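Local coordinates for protein MdcE (Pseudomonas aeruginosa, PDB 5VIP) that serves as the gamma subunit of a biotin-independent malonate decarboxylase and probably acts as a transferase in the breakdown of malonyl groups carried on an acyl carrier protein, at residues S45-D50 and A62-P67; P102-L107 and A144-I149; L107-D112 and L162-Q167; R170-H175 and L222-L227. One frame throughout, in Å; residues are numbered along the deposited sequence.

Contact 1 of 4, residues S45-D50 and A62-P67; sequences SLRVAD and AVVPDP
The open end of the beta hairpin formed by strands 46-53 and 56-63, at one margin of a mixed sheet, is fastened where Arg47 meets Ala62 and Ser45 meets Val64. Arg47 and Ala62 form an antiparallel hydrogen-bonded pair: Arg47 N donates to Ala62 O at 2.9 Å almost straight, and Ala62 N returns the bond to Arg47 O. Leu46 and Val63 make the adjacent non-hydrogen-bonded pair, with Leu46 CD1 4.3 Å from Val63 CG2 on the face where helix 81-97 packs against Val63. Past the end of the regular strand the ladder gains one more rung, since Val64 N binds Ser45 O at 2.9 Å. On the other face of the hairpin, toward helix 24-33, the Arg47 chain bends at chi2 (-66°) and folds back across Val64 at about a right angle. Its guanidinium is pinned by Leu36 O at NE and by Ala44 O at NH1, while NH1 also makes a weak bond to Leu46 O. These bonds fix the NE and NH1 edge, and one face of the planar group meets an apolar methyl. Ser45 OG turns to Glu83, whereas Ser45 CB rests 3.8 Å from Asp66 CB. Off-centre over the guanidinium plane sits Val64 CG2, 3.6 Å from Arg47 NH1.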
loop_
_atom_site.group_PDB
_atom_site.type_symbol
_atom_site.label_atom_id
_atom_site.label_comp_id
_atom_site.label_asym_id
_atom_site.label_seq_id
_atom_site.Cartn_x
_atom_site.Cartn_y
_atom_site.Cartn_z
ATOM N N SER A 45 4.508 -13.590 -15.463
ATOM C CA SER A 45 4.292 -12.148 -15.405
ATOM C C SER A 45 5.336 -11.456 -14.529
ATOM O O SER A 45 5.247 -10.259 -14.278
ATOM C CB SER A 45 2.895 -11.859 -14.875
ATOM O OG SER A 45 2.664 -12.622 -13.702
ATOM N N LEU A 46 6.311 -12.222 -14.053
ATOM C CA LEU A 46 7.396 -11.704 -13.226
ATOM C C LEU A 46 8.758 -11.933 -13.865
ATOM O O LEU A 46 9.066 -13.047 -14.282
ATOM C CB LEU A 46 7.389 -12.377 -11.856
ATOM C CG LEU A 46 7.093 -11.457 -10.691
ATOM C CD1 LEU A 46 5.685 -10.948 -10.873
ATOM C CD2 LEU A 46 7.267 -12.198 -9.375
ATOM N N ARG A 47 9.570 -10.886 -13.932
ATOM C CA ARG A 47 10.969 -11.043 -14.298
ATOM C C ARG A 47 11.846 -10.702 -13.104
ATOM O O ARG A 47 11.747 -9.602 -12.546
ATOM C CB ARG A 47 11.335 -10.154 -15.485
ATOM C CG ARG A 47 10.575 -10.463 -16.747
ATOM C CD ARG A 47 10.928 -11.834 -17.299
ATOM N NE ARG A 47 10.260 -12.057 -18.579
ATOM C CZ ARG A 47 9.038 -12.564 -18.696
ATOM N NH1 ARG A 47 8.364 -12.902 -17.604
ATOM N NH2 ARG A 47 8.491 -12.730 -19.895
ATOM N N VAL A 48 12.710 -11.644 -12.732
ATOM C CA VAL A 48 13.633 -11.483 -11.612
ATOM C C VAL A 48 15.021 -11.951 -12.039
ATOM O O VAL A 48 15.157 -13.013 -12.647
ATOM C CB VAL A 48 13.181 -12.297 -10.366
ATOM C CG1 VAL A 48 14.140 -12.087 -9.201
ATOM C CG2 VAL A 48 11.751 -11.940 -9.964
ATOM N N ALA A 49 16.045 -11.167 -11.722
ATOM C CA ALA A 49 17.419 -11.524 -12.069
ATOM C C ALA A 49 18.394 -10.893 -11.090
ATOM O O ALA A 49 18.234 -9.736 -10.709
ATOM C CB ALA A 49 17.741 -11.088 -13.490
ATOM N N ASP A 50 19.399 -11.654 -10.677
ATOM C CA ASP A 50 20.473 -11.114 -9.855
ATOM C C ASP A 50 21.620 -10.642 -10.747
ATOM O O ASP A 50 21.884 -11.234 -11.788
ATOM C CB ASP A 50 20.959 -12.159 -8.850
ATOM C CG ASP A 50 19.923 -12.461 -7.775
ATOM O OD1 ASP A 50 19.402 -11.504 -7.162
ATOM O OD2 ASP A 50 19.623 -13.654 -7.541
ATOM N N ALA A 62 10.632 -6.913 -12.135
ATOM C CA ALA A 62 9.684 -6.250 -13.000
ATOM C C ALA A 62 8.428 -7.091 -13.139
ATOM O O ALA A 62 8.494 -8.316 -13.302
ATOM C CB ALA A 62 10.309 -5.987 -14.386
ATOM N N VAL A 63 7.284 -6.429 -13.075
ATOM C CA VAL A 63 6.039 -7.045 -13.489
ATOM C C VAL A 63 5.849 -6.766 -14.977
ATOM O O VAL A 63 6.032 -5.633 -15.422
ATOM C CB VAL A 63 4.862 -6.502 -12.691
ATOM C CG1 VAL A 63 3.562 -7.146 -13.163
ATOM C CG2 VAL A 63 5.089 -6.751 -11.200
ATOM N N VAL A 64 5.503 -7.791 -15.752
ATOM C CA VAL A 64 5.361 -7.633 -17.205
ATOM C C VAL A 64 4.124 -8.382 -17.696
ATOM O O VAL A 64 3.626 -9.274 -17.007
ATOM C CB VAL A 64 6.611 -8.162 -17.952
ATOM C CG1 VAL A 64 7.877 -7.421 -17.494
ATOM C CG2 VAL A 64 6.749 -9.662 -17.724
ATOM N N PRO A 65 3.618 -8.025 -18.890
ATOM C CA PRO A 65 2.412 -8.693 -19.377
ATOM C C PRO A 65 2.618 -10.182 -19.582
ATOM O O PRO A 65 3.691 -10.612 -20.008
ATOM C CB PRO A 65 2.139 -7.992 -20.711
ATOM C CG PRO A 65 2.765 -6.666 -20.565
ATOM C CD PRO A 65 4.005 -6.906 -19.765
ATOM N N ASP A 66 1.593 -10.957 -19.249
ATOM C CA ASP A 66 1.564 -12.385 -19.533
ATOM C C ASP A 66 0.199 -12.759 -20.106
ATOM O O ASP A 66 -0.770 -12.960 -19.360
ATOM C CB ASP A 66 1.862 -13.210 -18.279
ATOM C CG ASP A 66 1.725 -14.713 -18.519
ATOM O OD1 ASP A 66 1.790 -15.146 -19.693
ATOM O OD2 ASP A 66 1.555 -15.461 -17.533
ATOM N N PRO A 67 0.119 -12.852 -21.439
ATOM C CA PRO A 67 -1.132 -13.194 -22.129
ATOM C C PRO A 67 -1.657 -14.579 -21.754
ATOM O O PRO A 67 -2.828 -14.857 -22.005
ATOM C CB PRO A 67 -0.743 -13.134 -23.616
ATOM C CG PRO A 67 0.748 -13.251 -23.634
ATOM C CD PRO A 67 1.221 -12.592 -22.380
#

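Contact 2 of 4, residues P102-L107 and A144-I149; sequences PRKRAL and AGHPLI
Lys104 and His146 meet at about a right angle, the lysine chain passing over the imidazole, at the entry to two parallel neighbours of the sheet, strands 106-113 and 148-152. These strands are the ends of a beta-alpha-beta crossover whose helix 127-143 finishes in a Schellman motif at Gly145, just before the histidine. Lys104 CB lies over the middle of the ring, 3.5 Å from its centroid and 8° off the normal, a close CH-pi contact. The chain then bends at chi2 (-71°), so that CE passes beside Ala144 O and the ammonium group swings round to Asp98 O. Water links the two side chains as well, standing 3.0 Å from Lys104 NZ and 2.8 Å from His146 NE2. At its other nitrogen the ring is held edge-on: ND1 gives its proton to Arg105 O at 2.8 Å, in the plane of both groups and on a carbonyl lone pair. With a polar partner at each nitrogen and a methylene over one face, the imidazole has little freedom to turn about chi2. Arg105 itself runs alongside the histidine, its guanidinium tilted from the ring and committed to Asp98 and Asp50. Beyond this anchor the parallel ladder begins, Leu107 N binding Pro147 O and Leu107 O accepting from Ile149 N. The side chains of Leu107 and Leu148 lie side by side and point the same way, toward helix 127-143, with their CD1 methyls 3.8 Å apart.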
loop_
_atom_site.group_PDB
_atom_site.type_symbol
_atom_site.label_atom_id
_atom_site.label_comp_id
_atom_site.label_asym_id
_atom_site.label_seq_id
_atom_site.Cartn_x
_atom_site.Cartn_y
_atom_site.Cartn_z
ATOM N N PRO A 102 27.373 -9.474 4.581
ATOM C CA PRO A 102 27.883 -8.132 4.887
ATOM C C PRO A 102 27.235 -7.080 3.996
ATOM O O PRO A 102 27.182 -5.906 4.354
ATOM C CB PRO A 102 29.382 -8.252 4.599
ATOM C CG PRO A 102 29.478 -9.344 3.577
ATOM C CD PRO A 102 28.401 -10.326 3.953
ATOM N N ARG A 103 26.748 -7.511 2.837
ATOM C CA ARG A 103 26.093 -6.620 1.891
ATOM C C ARG A 103 24.701 -7.130 1.528
ATOM O O ARG A 103 24.569 -8.167 0.875
ATOM C CB ARG A 103 26.917 -6.488 0.610
ATOM C CG ARG A 103 28.225 -5.729 0.728
ATOM C CD ARG A 103 29.091 -6.068 -0.480
ATOM N NE ARG A 103 29.873 -4.928 -0.936
ATOM C CZ ARG A 103 30.357 -4.807 -2.168
ATOM N NH1 ARG A 103 30.136 -5.766 -3.060
ATOM N NH2 ARG A 103 31.060 -3.732 -2.505
ATOM N N LYS A 104 23.666 -6.407 1.943
ATOM C CA LYS A 104 22.305 -6.721 1.514
ATOM C C LYS A 104 22.132 -6.279 0.066
ATOM O O LYS A 104 22.420 -5.134 -0.263
ATOM C CB LYS A 104 21.270 -6.018 2.394
ATOM C CG LYS A 104 21.555 -6.051 3.877
ATOM C CD LYS A 104 21.356 -7.429 4.449
ATOM C CE LYS A 104 21.169 -7.360 5.948
ATOM N NZ LYS A 104 20.692 -8.673 6.458
ATOM N N ARG A 105 21.652 -7.170 -0.794
ATOM C CA ARG A 105 21.554 -6.843 -2.204
ATOM C C ARG A 105 20.522 -5.743 -2.435
ATOM O O ARG A 105 19.520 -5.640 -1.711
ATOM C CB ARG A 105 21.208 -8.085 -3.028
ATOM C CG ARG A 105 19.735 -8.447 -3.049
ATOM C CD ARG A 105 19.558 -9.829 -3.643
ATOM N NE ARG A 105 20.178 -10.846 -2.798
ATOM C CZ ARG A 105 20.251 -12.132 -3.109
ATOM N NH1 ARG A 105 19.755 -12.571 -4.261
ATOM N NH2 ARG A 105 20.827 -12.978 -2.269
ATOM N N ALA A 106 20.782 -4.902 -3.428
ATOM C CA ALA A 106 19.834 -3.852 -3.757
ATOM C C ALA A 106 18.648 -4.478 -4.467
ATOM O O ALA A 106 18.792 -5.466 -5.190
ATOM C CB ALA A 106 20.480 -2.770 -4.618
ATOM N N LEU A 107 17.469 -3.915 -4.233
ATOM C CA LEU A 107 16.275 -4.328 -4.944
ATOM C C LEU A 107 15.920 -3.208 -5.895
ATOM O O LEU A 107 15.606 -2.095 -5.467
ATOM C CB LEU A 107 15.123 -4.626 -3.977
ATOM C CG LEU A 107 15.458 -5.667 -2.902
ATOM C CD1 LEU A 107 14.311 -5.865 -1.935
ATOM C CD2 LEU A 107 15.888 -6.999 -3.527
ATOM N N ALA A 144 15.340 -3.693 6.832
ATOM C CA ALA A 144 16.458 -4.578 7.168
ATOM C C ALA A 144 17.779 -4.107 6.558
ATOM O O ALA A 144 18.837 -4.667 6.854
ATOM C CB ALA A 144 16.150 -6.003 6.720
ATOM N N GLY A 145 17.722 -3.094 5.696
ATOM C CA GLY A 145 18.927 -2.542 5.110
ATOM C C GLY A 145 19.167 -2.825 3.636
ATOM O O GLY A 145 20.224 -2.489 3.113
ATOM N N HIS A 146 18.210 -3.442 2.952
ATOM C CA HIS A 146 18.318 -3.552 1.499
ATOM C C HIS A 146 18.015 -2.212 0.849
ATOM O O HIS A 146 16.964 -1.621 1.105
ATOM C CB HIS A 146 17.370 -4.612 0.946
ATOM C CG HIS A 146 17.730 -6.010 1.339
ATOM N ND1 HIS A 146 18.412 -6.866 0.500
ATOM C CD2 HIS A 146 17.497 -6.704 2.480
ATOM C CE1 HIS A 146 18.583 -8.028 1.108
ATOM N NE2 HIS A 146 18.035 -7.956 2.309
ATOM N N PRO A 147 18.942 -1.705 0.015
ATOM C CA PRO A 147 18.575 -0.504 -0.733
ATOM C C PRO A 147 17.493 -0.844 -1.746
ATOM O O PRO A 147 17.666 -1.776 -2.534
ATOM C CB PRO A 147 19.886 -0.092 -1.419
ATOM C CG PRO A 147 20.973 -0.770 -0.611
ATOM C CD PRO A 147 20.363 -2.059 -0.149
ATOM N N LEU A 148 16.379 -0.120 -1.703
ATOM C CA LEU A 148 15.329 -0.270 -2.705
ATOM C C LEU A 148 15.279 0.951 -3.582
ATOM O O LEU A 148 15.169 2.076 -3.083
ATOM C CB LEU A 148 13.949 -0.444 -2.078
ATOM C CG LEU A 148 13.437 -1.790 -1.611
ATOM C CD1 LEU A 148 14.348 -2.339 -0.520
ATOM C CD2 LEU A 148 12.019 -1.564 -1.081
ATOM N N ILE A 149 15.324 0.726 -4.885
ATOM C CA ILE A 149 15.202 1.805 -5.848
ATOM C C ILE A 149 14.080 1.486 -6.803
ATOM O O ILE A 149 14.035 0.391 -7.387
ATOM C CB ILE A 149 16.522 2.024 -6.645
ATOM C CG1 ILE A 149 17.670 2.360 -5.687
ATOM C CG2 ILE A 149 16.349 3.133 -7.646
ATOM C CD1 ILE A 149 19.048 2.208 -6.295
HETATM O O HOH W 1 18.693 -9.601 4.483
#

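Contact 3 of 4, residues L107-D112 and L162-Q167; sequences LLAIVD and LAHGYQ
His164 reaches the middle of strand 106-113 with NE2, which donates to Ile110 O at 2.9 Å. This is the tight part of the contact. The oxygen lies close to the ring plane, yet the donor stands 59° out of the carbonyl plane, so it approaches the peptide from above and not along a lone pair. CG of His164 is anti to the backbone N (chi1 180°), which extends the ring from its own backbone to the strand. There the ring fits between two side chains, Ala109 CB at 3.7 Å from CE1 and Val111 CG2 at 4.1 Å from CD2, both placed obliquely. ND1 bonds to Tyr138 OH of helix 127-143; with both nitrogens engaged, the buried imidazole is fixed in rotation. His164 is the first residue beyond helix 158-163, and the contact joins this helix end to the mixed sheet near the centre of the chain. The backbone packs closely too: Gly165, with a positive phi of 128°, brings CA to 4.0 Å from Val111 CG2, and His164 O lies 3.5 Å from that same methyl. The looser side is the far face of the strand, where the Ile110 side chain leaves away from His164, toward Phe29 and Leu32 of helix 24-33.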
loop_
_atom_site.group_PDB
_atom_site.type_symbol
_atom_site.label_atom_id
_atom_site.label_comp_id
_atom_site.label_asym_id
_atom_site.label_seq_id
_atom_site.Cartn_x
_atom_site.Cartn_y
_atom_site.Cartn_z
ATOM N N LEU A 107 17.469 -3.915 -4.233
ATOM C CA LEU A 107 16.275 -4.328 -4.944
ATOM C C LEU A 107 15.920 -3.208 -5.895
ATOM O O LEU A 107 15.606 -2.095 -5.467
ATOM C CB LEU A 107 15.123 -4.626 -3.977
ATOM C CG LEU A 107 15.458 -5.667 -2.902
ATOM C CD1 LEU A 107 14.311 -5.865 -1.935
ATOM C CD2 LEU A 107 15.888 -6.999 -3.527
ATOM N N LEU A 108 15.998 -3.504 -7.186
ATOM C CA LEU A 108 15.750 -2.518 -8.225
ATOM C C LEU A 108 14.426 -2.828 -8.899
ATOM O O LEU A 108 14.335 -3.747 -9.726
ATOM C CB LEU A 108 16.892 -2.513 -9.249
ATOM C CG LEU A 108 18.281 -2.404 -8.603
ATOM C CD1 LEU A 108 19.409 -2.467 -9.646
ATOM C CD2 LEU A 108 18.387 -1.122 -7.794
ATOM N N ALA A 109 13.390 -2.083 -8.526
ATOM C CA ALA A 109 12.074 -2.325 -9.081
ATOM C C ALA A 109 11.911 -1.527 -10.362
ATOM O O ALA A 109 11.956 -0.300 -10.354
ATOM C CB ALA A 109 10.971 -1.968 -8.076
ATOM N N ILE A 110 11.734 -2.236 -11.467
ATOM C CA ILE A 110 11.444 -1.598 -12.725
ATOM C C ILE A 110 9.936 -1.534 -12.869
ATOM O O ILE A 110 9.257 -2.563 -12.937
ATOM C CB ILE A 110 12.066 -2.358 -13.907
ATOM C CG1 ILE A 110 13.585 -2.421 -13.736
ATOM C CG2 ILE A 110 11.667 -1.705 -15.209
ATOM C CD1 ILE A 110 14.277 -3.351 -14.726
ATOM N N VAL A 111 9.411 -0.319 -12.909
ATOM C CA VAL A 111 7.981 -0.134 -12.757
ATOM C C VAL A 111 7.301 0.274 -14.062
ATOM O O VAL A 111 7.539 1.355 -14.590
ATOM C CB VAL A 111 7.676 0.926 -11.671
ATOM C CG1 VAL A 111 6.171 1.105 -11.515
ATOM C CG2 VAL A 111 8.309 0.525 -10.324
ATOM N N ASP A 112 6.453 -0.608 -14.571
ATOM C CA ASP A 112 5.573 -0.278 -15.680
ATOM C C ASP A 112 4.339 -1.151 -15.552
ATOM O O ASP A 112 4.253 -2.226 -16.160
ATOM C CB ASP A 112 6.268 -0.480 -17.038
ATOM C CG ASP A 112 5.324 -0.261 -18.216
ATOM O OD1 ASP A 112 4.383 0.571 -18.109
ATOM O OD2 ASP A 112 5.517 -0.937 -19.254
ATOM N N LEU A 162 1.632 0.707 -5.518
ATOM C CA LEU A 162 1.826 0.520 -4.070
ATOM C C LEU A 162 2.572 -0.794 -3.804
ATOM O O LEU A 162 3.480 -0.857 -2.962
ATOM C CB LEU A 162 0.482 0.531 -3.329
ATOM C CG LEU A 162 -0.207 1.896 -3.240
ATOM C CD1 LEU A 162 -1.607 1.789 -2.647
ATOM C CD2 LEU A 162 0.641 2.865 -2.422
ATOM N N ALA A 163 2.211 -1.832 -4.558
ATOM C CA ALA A 163 2.782 -3.166 -4.369
ATOM C C ALA A 163 4.173 -3.292 -4.979
ATOM O O ALA A 163 5.004 -4.051 -4.492
ATOM C CB ALA A 163 1.861 -4.229 -4.969
ATOM N N HIS A 164 4.410 -2.554 -6.058
ATOM C CA HIS A 164 5.642 -2.709 -6.818
ATOM C C HIS A 164 6.248 -1.349 -7.121
ATOM O O HIS A 164 5.939 -0.734 -8.143
ATOM C CB HIS A 164 5.365 -3.475 -8.111
ATOM C CG HIS A 164 6.578 -3.682 -8.961
ATOM N ND1 HIS A 164 7.700 -4.345 -8.508
ATOM C CD2 HIS A 164 6.837 -3.333 -10.245
ATOM C CE1 HIS A 164 8.604 -4.383 -9.473
ATOM N NE2 HIS A 164 8.104 -3.782 -10.539
ATOM N N GLY A 165 7.066 -0.866 -6.196
ATOM C CA GLY A 165 7.764 0.379 -6.384
ATOM C C GLY A 165 7.626 1.394 -5.268
ATOM O O GLY A 165 8.592 2.062 -4.953
ATOM N N TYR A 166 6.447 1.534 -4.663
ATOM C CA TYR A 166 6.234 2.721 -3.843
ATOM C C TYR A 166 6.867 2.597 -2.442
ATOM O O TYR A 166 6.868 3.561 -1.678
ATOM C CB TYR A 166 4.749 3.034 -3.664
ATOM C CG TYR A 166 4.398 4.491 -3.918
ATOM C CD1 TYR A 166 3.161 4.842 -4.447
ATOM C CD2 TYR A 166 5.348 5.500 -3.743
ATOM C CE1 TYR A 166 2.844 6.176 -4.698
ATOM C CE2 TYR A 166 5.039 6.827 -4.015
ATOM C CZ TYR A 166 3.785 7.154 -4.479
ATOM O OH TYR A 166 3.472 8.477 -4.763
ATOM N N GLN A 167 7.419 1.440 -2.093
ATOM C CA GLN A 167 8.148 1.333 -0.830
ATOM C C GLN A 167 9.634 1.689 -0.962
ATOM O O GLN A 167 10.398 1.508 -0.022
ATOM C CB GLN A 167 8.011 -0.078 -0.252
ATOM C CG GLN A 167 6.660 -0.350 0.387
ATOM C CD GLN A 167 6.331 0.647 1.501
ATOM O OE1 GLN A 167 7.109 0.827 2.432
ATOM N NE2 GLN A 167 5.175 1.298 1.399
#

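Contact 4 of 4, residues R170-H175 and L222-L227; sequences RLIALH and LLWRTL
Trp224 offers Arg170 a broad flat face, and the aliphatic part of the arginine settles on it: Arg170 CD lies 3.6 Å from the centroid of the five-membered ring. Over the opposite face comes the Arg225 guanidinium, off-centre, so the indole is a slab held between two arginine chains. Ile172 CG1 comes in at its edge, 4.1 Å from CE3. Trp224 leads into strand 225-227, which joins strand 170-174 in parallel as the last strand of the sheet in this chain. Bumps alternate across the two faces. Ile172 CG2 meets Leu227 CD1 at 3.9 Å on the side of helix 237-254, and on the other side the forked end of Leu223 straddles Ala173, with both methyls 3.9 Å from Ala173 CB. The small alanine is thus the hollow that receives the leucine, near Ile214 and Tyr217 of helix 214-219. Beneath these side chains the ladder runs from Trp224 N bonding Leu171 O at 2.8 Å to His175 N bonding Leu227 O at 2.7 Å. Arg170 NE is paired with Asp253, and the cation-pi approach of its CZ to the indole is long. What ties arginine to tryptophan is therefore chiefly methylene packing, while the charge is met by the carboxylate.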
loop_
_atom_site.group_PDB
_atom_site.type_symbol
_atom_site.label_atom_id
_atom_site.label_comp_id
_atom_site.label_asym_id
_atom_site.label_seq_id
_atom_site.Cartn_x
_atom_site.Cartn_y
_atom_site.Cartn_z
ATOM N N ARG A 170 14.408 5.321 -2.810
ATOM C CA ARG A 170 14.559 6.388 -3.803
ATOM C C ARG A 170 13.758 6.066 -5.047
ATOM O O ARG A 170 13.765 4.928 -5.516
ATOM C CB ARG A 170 16.025 6.595 -4.187
ATOM C CG ARG A 170 16.965 6.881 -3.034
ATOM C CD ARG A 170 16.852 8.307 -2.521
ATOM N NE ARG A 170 17.919 8.541 -1.558
ATOM C CZ ARG A 170 17.895 8.106 -0.300
ATOM N NH1 ARG A 170 16.847 7.431 0.161
ATOM N NH2 ARG A 170 18.922 8.341 0.500
ATOM N N LEU A 171 13.049 7.070 -5.563
ATOM C CA LEU A 171 12.278 6.924 -6.787
ATOM C C LEU A 171 12.921 7.723 -7.915
ATOM O O LEU A 171 13.173 8.924 -7.774
ATOM C CB LEU A 171 10.836 7.389 -6.587
ATOM C CG LEU A 171 9.928 6.533 -5.695
ATOM C CD1 LEU A 171 8.586 7.218 -5.551
ATOM C CD2 LEU A 171 9.752 5.133 -6.275
ATOM N N ILE A 172 13.187 7.044 -9.024
ATOM C CA ILE A 172 13.714 7.685 -10.231
ATOM C C ILE A 172 12.743 7.459 -11.371
ATOM O O ILE A 172 12.319 6.329 -11.604
ATOM C CB ILE A 172 15.099 7.122 -10.615
ATOM C CG1 ILE A 172 16.116 7.426 -9.513
ATOM C CG2 ILE A 172 15.558 7.657 -11.992
ATOM C CD1 ILE A 172 17.359 6.532 -9.562
ATOM N N ALA A 173 12.373 8.523 -12.079
ATOM C CA ALA A 173 11.448 8.381 -13.190
ATOM C C ALA A 173 12.106 8.813 -14.500
ATOM O O ALA A 173 12.880 9.763 -14.518
ATOM C CB ALA A 173 10.183 9.205 -12.944
ATOM N N LEU A 174 11.787 8.120 -15.584
ATOM C CA LEU A 174 12.137 8.614 -16.910
ATOM C C LEU A 174 11.243 9.810 -17.247
ATOM O O LEU A 174 10.039 9.810 -16.956
ATOM C CB LEU A 174 12.003 7.508 -17.957
ATOM C CG LEU A 174 12.825 6.256 -17.633
ATOM C CD1 LEU A 174 12.741 5.235 -18.739
ATOM C CD2 LEU A 174 14.265 6.624 -17.319
ATOM N N HIS A 175 11.842 10.846 -17.826
ATOM C CA HIS A 175 11.109 12.062 -18.138
ATOM C C HIS A 175 10.502 11.901 -19.523
ATOM O O HIS A 175 11.089 12.315 -20.527
ATOM C CB HIS A 175 12.028 13.289 -18.063
ATOM C CG HIS A 175 11.309 14.597 -18.191
ATOM N ND1 HIS A 175 11.213 15.284 -19.383
ATOM C CD2 HIS A 175 10.655 15.349 -17.273
ATOM C CE1 HIS A 175 10.529 16.398 -19.195
ATOM N NE2 HIS A 175 10.178 16.462 -17.924
ATOM N N LEU A 222 8.183 14.073 -4.648
ATOM C CA LEU A 222 8.172 12.627 -4.417
ATOM C C LEU A 222 9.214 11.843 -5.227
ATOM O O LEU A 222 9.397 10.651 -5.000
ATOM C CB LEU A 222 6.778 12.073 -4.715
ATOM C CG LEU A 222 5.700 12.607 -3.766
ATOM C CD1 LEU A 222 4.306 12.294 -4.288
ATOM C CD2 LEU A 222 5.893 12.042 -2.367
ATOM N N LEU A 223 9.885 12.497 -6.174
ATOM C CA LEU A 223 10.971 11.845 -6.914
ATOM C C LEU A 223 12.335 12.285 -6.407
ATOM O O LEU A 223 12.536 13.456 -6.086
ATOM C CB LEU A 223 10.878 12.149 -8.407
ATOM C CG LEU A 223 9.670 11.570 -9.137
ATOM C CD1 LEU A 223 9.560 12.161 -10.522
ATOM C CD2 LEU A 223 9.752 10.047 -9.199
ATOM N N TRP A 224 13.280 11.352 -6.345
ATOM C CA TRP A 224 14.661 11.717 -6.074
ATOM C C TRP A 224 15.262 12.375 -7.333
ATOM O O TRP A 224 15.868 13.438 -7.247
ATOM C CB TRP A 224 15.458 10.489 -5.647
ATOM C CG TRP A 224 16.811 10.784 -5.136
ATOM C CD1 TRP A 224 17.132 11.455 -3.988
ATOM C CD2 TRP A 224 18.049 10.394 -5.732
ATOM N NE1 TRP A 224 18.496 11.518 -3.843
ATOM C CE2 TRP A 224 19.084 10.876 -4.900
ATOM C CE3 TRP A 224 18.387 9.691 -6.894
ATOM C CZ2 TRP A 224 20.434 10.677 -5.196
ATOM C CZ3 TRP A 224 19.725 9.495 -7.182
ATOM C CH2 TRP A 224 20.731 9.985 -6.336
ATOM N N ARG A 225 15.019 11.773 -8.493
ATOM C CA ARG A 225 15.454 12.309 -9.773
ATOM C C ARG A 225 14.623 11.937 -10.956
ATOM O O ARG A 225 13.986 10.924 -10.941
ATOM C CB ARG A 225 16.853 11.840 -10.082
ATOM C CG ARG A 225 17.861 12.380 -9.128
ATOM C CD ARG A 225 19.186 12.652 -9.732
ATOM N NE ARG A 225 20.162 13.029 -8.747
ATOM C CZ ARG A 225 19.948 13.742 -7.651
ATOM N NH1 ARG A 225 18.757 14.215 -7.328
ATOM N NH2 ARG A 225 20.953 13.990 -6.851
ATOM N N THR A 226 14.673 12.778 -11.982
ATOM C CA THR A 226 14.083 12.462 -13.275
ATOM C C THR A 226 15.204 12.376 -14.313
ATOM O O THR A 226 16.254 13.005 -14.150
ATOM C CB THR A 226 13.033 13.503 -13.726
ATOM O OG1 THR A 226 13.644 14.795 -13.826
ATOM C CG2 THR A 226 11.882 13.578 -12.733
ATOM N N LEU A 227 14.979 11.583 -15.359
ATOM C CA LEU A 227 16.000 11.300 -16.370
ATOM C C LEU A 227 15.428 11.331 -17.774
ATOM O O LEU A 227 14.542 10.544 -18.107
ATOM C CB LEU A 227 16.627 9.923 -16.154
ATOM C CG LEU A 227 17.425 9.596 -14.898
ATOM C CD1 LEU A 227 17.963 8.172 -15.026
ATOM C CD2 LEU A 227 18.558 10.595 -14.698
HETATM O O HOH W 2 12.287 9.219 -3.966
#

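Overall arrangement
From the N terminus, contact 1 closes the short hairpin of strands 46-53 and 56-63, and the second of these lies next to strand 106-113. Contact 2 closes the longer crossover from that strand through helix 127-143 to strand 148-152. Contact 3 starts again at Leu107, which it shares with contact 2, and its loop crosses that of contact 2 because their segments alternate, bringing the end of helix 158-163 back to the sheet. Contact 4 follows in series and adds strand 225-227 beyond strand 170-174. All four reach one mixed sheet; contacts 1 and 4 involve its outermost strands within this chain and lie on opposite sides of the chain's centre, with contact 3 close to it.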